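Local structure of transketolase (Campylobacter jejuni, 3L84) at residues 322-325 and 326-329; 348-351 and 352-356; 54-57 and 58-62; 73-76 and 77-81. The protein belongs to the transketolase family, whose chains join two domains of the thiamine-diphosphate-binding kind to a C-terminal domain. All coordinates share one frame; numbering follows the deposited sequence.

The four examples illustrate how a chain ties itself off locally where helices, strands and loops meet. Interactions 3 and 4 belong to the same thiamine diphosphate binding domain and touch lightly, the strand that follows the turn of interaction 3 packing against the helix of interaction 4. Interactions 1 and 2 also touch: a surface loop lays I328 on the helix end of interaction 2. Interaction 1 is largely exposed, and its cross-segment hydrogen bonds all go to one carboxylate oxygen; the other three are mostly buried. Interactions 2 and 4 both finish a helix, with asparagine and serine side chains respectively adding a bond to a backbone carbonyl, whereas interaction 3 uses two arginines to grip carbonyls of a turn.

Interaction 1 (322-325 and 326-329); sequences NPDF and NKIA
D324 and K327 meet around a type I beta turn that runs from F325 to I328, in the surface loop between helices 314-321 and 340-354. The aspartate stands just ahead of the turn, and its side chain reaches forward over it. Its CB lies 4.0 Å from K327 CG, and the carboxylate carbon CG comes closer, 3.7 Å from the same K327 CG. CG of D324 is set anti to its own backbone nitrogen (chi1 -177°), a torsion that carries the carboxylate over the following peptides. OD2 rests beside the aliphatic root of the lysine, 3.9 Å from K327 CB. OD1 does the polar work: K327 N donates to it at 3.2 Å, approaching from well above the carboxylate plane, and N326 N adds a weak bond at 3.0 Å, in the manner of an Asx turn. The charged ends stay apart, because the bent lysine chain leads its NZ away to a weak bond with N354 O. On the buried side of the turn, I328 packs against V350, L351 and N354 of helix 340-354, and its CD1 lies 3.8 Å from the carbonyl O of F325.

Interaction 2 (348-351 and 352-356); sequences LNVL and AKNLE
V350 and N354 make an intrahelical contact one turn apart, at the C-terminal end of helix 340-354, in the pyrimidine binding domain. The helix lies against helix 476-488 and strand 358-362: L351 touches W483, L487 and F358. Regular backbone bonds run up to the last turn, among them K353 N to N349 O, but the face that meets loop residue I328 gains a side-chain bond as well. V350 O accepts both N354 N at 3.1 Å and N354 ND2 at 2.9 Å, and the two donors arrive from opposite faces of the carbonyl plane. The ND2 bond is almost straight, at 174°, with the oxygen lying in the plane of the asparagine amide. A chi1 of -81° leaves the amide running beside V350, whose CG1 sits 3.6 Å from ND2. K353 treats another carbonyl differently: its chain, bent at chi3 and chi4, curls over N349 O with CG 3.2 Å and CE 3.4 Å from that oxygen, a contact of methylenes rather than a polar bond. The amide of N349 itself is engaged by H374 N and E372 O. Toward the apolar side, L355 brings its CD1 to 4.3 Å from L351 CD2, while L355 N gives L351 O only a weak bond at 2.9 Å. The backbone ladder thus weakens as the chain leaves the helix, and the asparagine amide supplies an extra donor with a straight N-H to the carbonyl one residue earlier, though from above the carbonyl plane, which should fix the amide's rotation.

Interaction 3 (54-57 and 58-62); sequences TWLN and RDRLV
The carbonyl oxygen of W55 is gripped twice by R58, by the backbone N at 3.2 Å and by NH1 at 2.9 Å, the donors coming from opposite faces of the carbonyl plane. To reach it the arginine puts CG between its own N and carbonyl carbon (chi1 70°) and then runs extended past the acceptor, CG itself coming within 3.2 Å of W55 O and NH1 closing on it at the far end. The tryptophan ring turns one face to the turn's backbone, with R58 N 3.7 Å above its plane and over its centre. A second arginine holds the next carbonyl: R60 NH1 and NH2 both donate end-on to L56 O, at 2.9 Å and 3.0 Å, from one face of its plane. All this surrounds a type I beta turn, W55 to R58, which delivers the chain into strand 60-63, an outermost strand, within this chain, of the parallel sheet of the thiamine diphosphate binding domain. R60 NH1 also bonds R58 O at 2.8 Å, in the carbonyl plane and on a lone pair. The two arginine ends lie close together, R60 NE being 3.6 Å above the R58 guanidinium plane; a salt bridge from R58 NE to E110 probably eases the gathering of positive charge. R60 meets Y404 as well, through a cation-pi contact and a bond from NH2 to its carbonyl oxygen, and W55 packs edge-to-face with W304.

Interaction 4 (73-76 and 77-81); sequences YSFL and HLSGY
From L76 to Y81 the backbone ends helix 69-79 in a Schellman motif, with G80 at positive phi (101°) turning the chain so that Y81 N reaches back to L76 O at 3.0 Å and G80 N to H77 O at 3.2 Å. The apolar pair expected of this motif is present across the same ends. The delta methyl CD2 of L76 sits over the face of the Y81 ring, 3.7 Å from its centroid and 11° off the ring normal, a CH-pi contact near the middle of the ring. Both side chains have CG anti to their carbonyl carbon, which in the tyrosine (chi1 -73°) folds the ring back across the helix end. This closure belongs to the thiamine diphosphate binding domain, where S74 and L78 pack on helix 3-24, and G80 O takes a bond from K51 NZ. On another side of the last turn S79 reinforces the helix through its hydroxyl: OG donates to F75 O at 2.9 Å, and S79 N reaches that oxygen from the opposite face of the carbonyl plane. The phenylalanine, its CG anti to the backbone N, spreads its ring beneath the hydroxyl. S79 OG stands 3.2 Å above the F75 ring plane, displaced toward the rim, with CE1 as its nearest ring atom.

Interaction 1 (322-325 and 326-329)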
loop_
_atom_site.group_PDB
_atom_site.type_symbol
_atom_site.label_atom_id
_atom_site.label_comp_id
_atom_site.label_asym_id
_atom_site.label_seq_id
_atom_site.Cartn_x
_atom_site.Cartn_y
_atom_site.Cartn_z
ATOM N N ASN A 322 12.043 21.640 -22.639
ATOM C CA ASN A 322 12.345 20.936 -23.894
ATOM C C ASN A 322 13.567 20.037 -23.752
ATOM O O ASN A 322 14.588 20.239 -24.414
ATOM C CB ASN A 322 12.612 21.975 -24.972
ATOM C CG ASN A 322 11.417 22.824 -25.260
ATOM O OD1 ASN A 322 10.485 22.360 -25.925
ATOM N ND2 ASN A 322 11.409 24.074 -24.766
ATOM N N PRO A 323 13.484 19.042 -22.860
ATOM C CA PRO A 323 14.628 18.186 -22.647
ATOM C C PRO A 323 14.975 17.390 -23.901
ATOM O O PRO A 323 14.078 16.962 -24.657
ATOM C CB PRO A 323 14.188 17.279 -21.493
ATOM C CG PRO A 323 12.725 17.334 -21.489
ATOM C CD PRO A 323 12.370 18.711 -21.967
ATOM N N ASP A 324 16.276 17.216 -24.110
ATOM C CA ASP A 324 16.776 16.512 -25.282
ATOM C C ASP A 324 17.286 15.153 -24.838
ATOM O O ASP A 324 18.405 15.024 -24.353
ATOM C CB ASP A 324 17.919 17.307 -25.915
ATOM C CG ASP A 324 18.441 16.676 -27.180
ATOM O OD1 ASP A 324 18.198 15.482 -27.461
ATOM O OD2 ASP A 324 19.106 17.430 -27.947
ATOM N N PHE A 325 16.470 14.121 -25.017
ATOM C CA PHE A 325 16.844 12.789 -24.555
ATOM C C PHE A 325 17.774 12.096 -25.534
ATOM O O PHE A 325 18.510 11.193 -25.158
ATOM C CB PHE A 325 15.594 11.947 -24.330
ATOM C CG PHE A 325 14.619 12.562 -23.366
ATOM C CD1 PHE A 325 15.027 12.970 -22.124
ATOM C CD2 PHE A 325 13.259 12.652 -23.673
ATOM C CE1 PHE A 325 14.150 13.545 -21.224
ATOM C CE2 PHE A 325 12.372 13.219 -22.770
ATOM C CZ PHE A 325 12.827 13.654 -21.542
ATOM N N ASN A 326 17.768 12.563 -26.781
ATOM C CA ASN A 326 18.555 11.931 -27.853
ATOM C C ASN A 326 20.039 12.131 -27.694
ATOM O O ASN A 326 20.812 11.271 -28.096
ATOM C CB ASN A 326 18.159 12.472 -29.235
ATOM C CG ASN A 326 16.760 12.049 -29.656
ATOM O OD1 ASN A 326 16.248 11.027 -29.193
ATOM N ND2 ASN A 326 16.134 12.844 -30.541
ATOM N N LYS A 327 20.423 13.253 -27.109
ATOM C CA LYS A 327 21.835 13.627 -27.016
ATOM C C LYS A 327 22.614 12.820 -25.980
ATOM O O LYS A 327 23.833 12.823 -26.008
ATOM C CB LYS A 327 22.014 15.130 -26.700
ATOM C CG LYS A 327 21.471 15.574 -25.357
ATOM C CD LYS A 327 22.208 16.772 -24.698
ATOM C CE LYS A 327 22.970 16.267 -23.432
ATOM N NZ LYS A 327 22.999 17.208 -22.279
ATOM N N ILE A 328 21.939 12.120 -25.094
ATOM C CA ILE A 328 22.550 11.575 -23.884
ATOM C C ILE A 328 23.437 10.382 -24.240
ATOM O O ILE A 328 22.979 9.463 -24.886
ATOM C CB ILE A 328 21.468 11.187 -22.873
ATOM C CG1 ILE A 328 20.641 12.418 -22.473
ATOM C CG2 ILE A 328 22.096 10.506 -21.655
ATOM C CD1 ILE A 328 19.444 12.089 -21.601
ATOM N N ALA A 329 24.698 10.417 -23.829
ATOM C CA ALA A 329 25.597 9.275 -24.007
ATOM C C ALA A 329 25.563 8.479 -22.715
ATOM O O ALA A 329 26.096 8.898 -21.651
ATOM C CB ALA A 329 27.017 9.752 -24.330
#

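Interaction 2 (348-351 and 352-356)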
loop_
_atom_site.group_PDB
_atom_site.type_symbol
_atom_site.label_atom_id
_atom_site.label_comp_id
_atom_site.label_asym_id
_atom_site.label_seq_id
_atom_site.Cartn_x
_atom_site.Cartn_y
_atom_site.Cartn_z
ATOM N N LEU A 348 21.367 6.687 -13.634
ATOM C CA LEU A 348 20.709 7.816 -12.923
ATOM C C LEU A 348 21.642 8.996 -12.834
ATOM O O LEU A 348 21.244 10.161 -13.030
ATOM C CB LEU A 348 20.281 7.413 -11.527
ATOM C CG LEU A 348 19.111 6.453 -11.408
ATOM C CD1 LEU A 348 18.963 5.988 -9.945
ATOM C CD2 LEU A 348 17.820 7.040 -11.987
ATOM N N ASN A 349 22.928 8.722 -12.590
ATOM C CA ASN A 349 23.920 9.799 -12.558
ATOM C C ASN A 349 24.140 10.471 -13.911
ATOM O O ASN A 349 24.226 11.691 -13.964
ATOM C CB ASN A 349 25.223 9.268 -11.962
ATOM C CG ASN A 349 25.221 9.318 -10.451
ATOM O OD1 ASN A 349 25.668 10.284 -9.867
ATOM N ND2 ASN A 349 24.632 8.312 -9.814
ATOM N N VAL A 350 24.177 9.716 -14.999
ATOM C CA VAL A 350 24.287 10.298 -16.334
ATOM C C VAL A 350 23.053 11.146 -16.644
ATOM O O VAL A 350 23.161 12.250 -17.184
ATOM C CB VAL A 350 24.450 9.183 -17.388
ATOM C CG1 VAL A 350 24.260 9.719 -18.804
ATOM C CG2 VAL A 350 25.843 8.518 -17.269
ATOM N N LEU A 351 21.875 10.661 -16.284
ATOM C CA LEU A 351 20.646 11.411 -16.540
ATOM C C LEU A 351 20.623 12.709 -15.761
ATOM O O LEU A 351 20.292 13.765 -16.329
ATOM C CB LEU A 351 19.397 10.564 -16.254
ATOM C CG LEU A 351 19.228 9.352 -17.181
ATOM C CD1 LEU A 351 18.033 8.482 -16.735
ATOM C CD2 LEU A 351 19.051 9.807 -18.584
ATOM N N ALA A 352 21.017 12.656 -14.499
ATOM C CA ALA A 352 21.027 13.867 -13.672
ATOM C C ALA A 352 22.038 14.866 -14.206
ATOM O O ALA A 352 21.796 16.073 -14.089
ATOM C CB ALA A 352 21.327 13.496 -12.216
ATOM N N LYS A 353 23.162 14.416 -14.757
ATOM C CA LYS A 353 24.166 15.324 -15.319
ATOM C C LYS A 353 23.673 15.986 -16.584
ATOM O O LYS A 353 24.035 17.152 -16.849
ATOM C CB LYS A 353 25.461 14.571 -15.614
ATOM C CG LYS A 353 26.184 14.211 -14.364
ATOM C CD LYS A 353 27.448 13.431 -14.657
ATOM C CE LYS A 353 27.600 12.245 -13.696
ATOM N NZ LYS A 353 27.828 10.903 -14.389
ATOM N N ASN A 354 22.886 15.283 -17.387
ATOM C CA ASN A 354 22.430 15.752 -18.699
ATOM C C ASN A 354 21.116 16.520 -18.660
ATOM O O ASN A 354 20.840 17.284 -19.579
ATOM C CB ASN A 354 22.266 14.577 -19.679
ATOM C CG ASN A 354 23.577 14.120 -20.307
ATOM O OD1 ASN A 354 23.996 14.629 -21.350
ATOM N ND2 ASN A 354 24.239 13.180 -19.676
ATOM N N LEU A 355 20.328 16.354 -17.603
ATOM C CA LEU A 355 18.974 16.885 -17.557
ATOM C C LEU A 355 18.828 17.714 -16.297
ATOM O O LEU A 355 18.775 17.173 -15.181
ATOM C CB LEU A 355 17.956 15.743 -17.577
ATOM C CG LEU A 355 17.934 14.881 -18.837
ATOM C CD1 LEU A 355 17.148 13.618 -18.608
ATOM C CD2 LEU A 355 17.420 15.624 -20.070
ATOM N N GLU A 356 18.731 19.031 -16.443
ATOM C CA GLU A 356 18.668 19.898 -15.284
ATOM C C GLU A 356 17.435 19.676 -14.408
ATOM O O GLU A 356 17.468 19.972 -13.217
ATOM C CB GLU A 356 18.786 21.358 -15.731
ATOM C CG GLU A 356 20.205 21.720 -16.181
ATOM C CD GLU A 356 20.275 22.885 -17.143
ATOM O OE1 GLU A 356 19.566 22.844 -18.154
ATOM O OE2 GLU A 356 21.066 23.849 -16.906
#

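Interaction 3 (54-57 and 58-62)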
loop_
_atom_site.group_PDB
_atom_site.type_symbol
_atom_site.label_atom_id
_atom_site.label_comp_id
_atom_site.label_asym_id
_atom_site.label_seq_id
_atom_site.Cartn_x
_atom_site.Cartn_y
_atom_site.Cartn_z
ATOM N N THR A 54 -1.421 26.184 -17.870
ATOM C CA THR A 54 -0.033 25.765 -17.749
ATOM C C THR A 54 0.925 26.869 -17.294
ATOM O O THR A 54 2.111 26.633 -17.219
ATOM C CB THR A 54 0.513 25.168 -19.098
ATOM O OG1 THR A 54 0.788 26.181 -20.060
ATOM C CG2 THR A 54 -0.469 24.106 -19.694
ATOM N N TRP A 55 0.423 28.059 -16.980
ATOM C CA TRP A 55 1.269 29.159 -16.524
ATOM C C TRP A 55 2.086 28.676 -15.330
ATOM O O TRP A 55 1.540 28.294 -14.303
ATOM C CB TRP A 55 0.410 30.356 -16.145
ATOM C CG TRP A 55 1.179 31.476 -15.487
ATOM C CD1 TRP A 55 2.499 31.845 -15.696
ATOM C CD2 TRP A 55 0.673 32.336 -14.456
ATOM N NE1 TRP A 55 2.800 32.882 -14.852
ATOM C CE2 TRP A 55 1.717 33.189 -14.075
ATOM C CE3 TRP A 55 -0.567 32.451 -13.828
ATOM C CZ2 TRP A 55 1.573 34.166 -13.090
ATOM C CZ3 TRP A 55 -0.725 33.410 -12.848
ATOM C CH2 TRP A 55 0.358 34.270 -12.489
ATOM N N LEU A 56 3.404 28.704 -15.472
ATOM C CA LEU A 56 4.273 28.015 -14.506
ATOM C C LEU A 56 4.171 28.562 -13.088
ATOM O O LEU A 56 4.372 27.812 -12.141
ATOM C CB LEU A 56 5.725 28.105 -14.975
ATOM C CG LEU A 56 6.720 27.240 -14.238
ATOM C CD1 LEU A 56 6.454 25.747 -14.440
ATOM C CD2 LEU A 56 8.120 27.571 -14.754
ATOM N N ASN A 57 3.914 29.858 -12.940
ATOM C CA ASN A 57 3.893 30.498 -11.631
ATOM C C ASN A 57 2.479 30.705 -11.087
ATOM O O ASN A 57 2.297 31.506 -10.183
ATOM C CB ASN A 57 4.705 31.806 -11.611
ATOM C CG ASN A 57 5.031 32.276 -10.192
ATOM O OD1 ASN A 57 5.391 31.493 -9.341
ATOM N ND2 ASN A 57 4.887 33.585 -9.936
ATOM N N ARG A 58 1.512 30.002 -11.633
ATOM C CA ARG A 58 0.167 29.999 -11.066
ATOM C C ARG A 58 0.148 29.402 -9.659
ATOM O O ARG A 58 0.933 28.508 -9.336
ATOM C CB ARG A 58 -0.787 29.198 -11.943
ATOM C CG ARG A 58 -0.538 27.718 -11.942
ATOM C CD ARG A 58 -1.294 27.021 -13.038
ATOM N NE ARG A 58 -1.164 25.563 -12.974
ATOM C CZ ARG A 58 -0.191 24.915 -13.586
ATOM N NH1 ARG A 58 0.774 25.542 -14.227
ATOM N NH2 ARG A 58 -0.142 23.597 -13.564
ATOM N N ASP A 59 -0.767 29.856 -8.815
ATOM C CA ASP A 59 -1.072 29.089 -7.617
ATOM C C ASP A 59 -1.619 27.715 -8.023
ATOM O O ASP A 59 -2.343 27.599 -9.011
ATOM C CB ASP A 59 -2.123 29.774 -6.767
ATOM C CG ASP A 59 -1.651 31.043 -6.115
ATOM O OD1 ASP A 59 -0.425 31.305 -5.982
ATOM O OD2 ASP A 59 -2.523 31.857 -5.717
ATOM N N ARG A 60 -1.278 26.695 -7.257
ATOM C CA ARG A 60 -1.738 25.326 -7.508
ATOM C C ARG A 60 -2.845 25.019 -6.483
ATOM O O ARG A 60 -2.595 25.037 -5.287
ATOM C CB ARG A 60 -0.609 24.277 -7.400
ATOM C CG ARG A 60 0.710 24.515 -8.183
ATOM C CD ARG A 60 0.450 24.572 -9.636
ATOM N NE ARG A 60 1.629 24.328 -10.498
ATOM C CZ ARG A 60 2.545 25.237 -10.851
ATOM N NH1 ARG A 60 2.509 26.466 -10.353
ATOM N NH2 ARG A 60 3.496 24.950 -11.744
ATOM N N LEU A 61 -4.045 24.685 -6.948
ATOM C CA LEU A 61 -5.179 24.327 -6.135
ATOM C C LEU A 61 -5.381 22.829 -6.235
ATOM O O LEU A 61 -5.456 22.300 -7.338
ATOM C CB LEU A 61 -6.418 25.047 -6.630
ATOM C CG LEU A 61 -7.759 24.739 -5.979
ATOM C CD1 LEU A 61 -7.702 25.086 -4.522
ATOM C CD2 LEU A 61 -8.890 25.481 -6.742
ATOM N N VAL A 62 -5.444 22.145 -5.105
ATOM C CA VAL A 62 -5.674 20.697 -5.042
ATOM C C VAL A 62 -6.880 20.369 -4.152
ATOM O O VAL A 62 -6.880 20.695 -2.958
ATOM C CB VAL A 62 -4.473 19.952 -4.477
ATOM C CG1 VAL A 62 -4.737 18.416 -4.393
ATOM C CG2 VAL A 62 -3.188 20.224 -5.302
#

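Interaction 4 (73-76 and 77-81)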
loop_
_atom_site.group_PDB
_atom_site.type_symbol
_atom_site.label_atom_id
_atom_site.label_comp_id
_atom_site.label_asym_id
_atom_site.label_seq_id
_atom_site.Cartn_x
_atom_site.Cartn_y
_atom_site.Cartn_z
ATOM N N TYR A 73 -15.594 21.609 -10.494
ATOM C CA TYR A 73 -16.064 21.850 -11.859
ATOM C C TYR A 73 -16.900 23.131 -11.948
ATOM O O TYR A 73 -16.772 23.890 -12.905
ATOM C CB TYR A 73 -16.906 20.663 -12.321
ATOM C CG TYR A 73 -16.179 19.347 -12.418
ATOM C CD1 TYR A 73 -14.847 19.279 -12.682
ATOM C CD2 TYR A 73 -16.858 18.151 -12.252
ATOM C CE1 TYR A 73 -14.196 18.045 -12.782
ATOM C CE2 TYR A 73 -16.243 16.932 -12.369
ATOM C CZ TYR A 73 -14.918 16.868 -12.603
ATOM O OH TYR A 73 -14.271 15.641 -12.711
ATOM N N SER A 74 -17.734 23.375 -10.949
ATOM C CA SER A 74 -18.509 24.613 -10.924
ATOM C C SER A 74 -17.591 25.836 -10.955
ATOM O O SER A 74 -17.810 26.778 -11.741
ATOM C CB SER A 74 -19.375 24.648 -9.687
ATOM O OG SER A 74 -20.387 23.643 -9.661
ATOM N N PHE A 75 -16.559 25.804 -10.103
ATOM C CA PHE A 75 -15.592 26.891 -10.022
ATOM C C PHE A 75 -14.808 27.067 -11.325
ATOM O O PHE A 75 -14.612 28.190 -11.788
ATOM C CB PHE A 75 -14.657 26.643 -8.846
ATOM C CG PHE A 75 -13.539 27.639 -8.748
ATOM C CD1 PHE A 75 -13.809 28.959 -8.469
ATOM C CD2 PHE A 75 -12.244 27.274 -9.024
ATOM C CE1 PHE A 75 -12.777 29.899 -8.420
ATOM C CE2 PHE A 75 -11.219 28.216 -8.956
ATOM C CZ PHE A 75 -11.502 29.512 -8.645
ATOM N N LEU A 76 -14.381 25.972 -11.948
ATOM C CA LEU A 76 -13.636 26.092 -13.223
ATOM C C LEU A 76 -14.522 26.704 -14.302
ATOM O O LEU A 76 -14.096 27.596 -15.055
ATOM C CB LEU A 76 -13.096 24.738 -13.670
ATOM C CG LEU A 76 -12.065 24.094 -12.760
ATOM C CD1 LEU A 76 -11.655 22.692 -13.273
ATOM C CD2 LEU A 76 -10.801 24.964 -12.597
ATOM N N HIS A 77 -15.778 26.264 -14.392
ATOM C CA HIS A 77 -16.700 26.828 -15.373
ATOM C C HIS A 77 -16.914 28.332 -15.126
ATOM O O HIS A 77 -16.828 29.165 -16.023
ATOM C CB HIS A 77 -18.061 26.128 -15.314
ATOM C CG HIS A 77 -19.044 26.750 -16.239
ATOM N ND1 HIS A 77 -20.145 27.478 -15.836
ATOM C CD2 HIS A 77 -18.996 26.851 -17.585
ATOM C CE1 HIS A 77 -20.764 27.951 -16.909
ATOM N NE2 HIS A 77 -20.078 27.596 -17.978
ATOM N N LEU A 78 -17.216 28.676 -13.886
ATOM C CA LEU A 78 -17.504 30.071 -13.537
ATOM C C LEU A 78 -16.316 30.990 -13.760
ATOM O O LEU A 78 -16.493 32.157 -14.099
ATOM C CB LEU A 78 -17.958 30.179 -12.086
ATOM C CG LEU A 78 -19.359 29.618 -11.828
ATOM C CD1 LEU A 78 -19.559 29.311 -10.328
ATOM C CD2 LEU A 78 -20.430 30.599 -12.310
ATOM N N SER A 79 -15.116 30.482 -13.534
ATOM C CA SER A 79 -13.894 31.270 -13.665
ATOM C C SER A 79 -13.402 31.431 -15.074
ATOM O O SER A 79 -12.437 32.206 -15.291
ATOM C CB SER A 79 -12.768 30.659 -12.831
ATOM O OG SER A 79 -13.114 30.674 -11.471
ATOM N N GLY A 80 -13.993 30.727 -16.060
ATOM C CA GLY A 80 -13.609 30.908 -17.449
ATOM C C GLY A 80 -12.697 29.868 -18.026
ATOM O O GLY A 80 -12.168 30.080 -19.131
ATOM N N TYR A 81 -12.522 28.739 -17.359
ATOM C CA TYR A 81 -11.770 27.632 -17.929
ATOM C C TYR A 81 -12.584 26.999 -19.044
ATOM O O TYR A 81 -13.777 27.275 -19.214
ATOM C CB TYR A 81 -11.449 26.607 -16.859
ATOM C CG TYR A 81 -10.379 27.026 -15.882
ATOM C CD1 TYR A 81 -10.654 27.885 -14.849
ATOM C CD2 TYR A 81 -9.079 26.539 -15.980
ATOM C CE1 TYR A 81 -9.666 28.239 -13.926
ATOM C CE2 TYR A 81 -8.097 26.906 -15.081
ATOM C CZ TYR A 81 -8.370 27.769 -14.094
ATOM O OH TYR A 81 -7.411 28.129 -13.161
#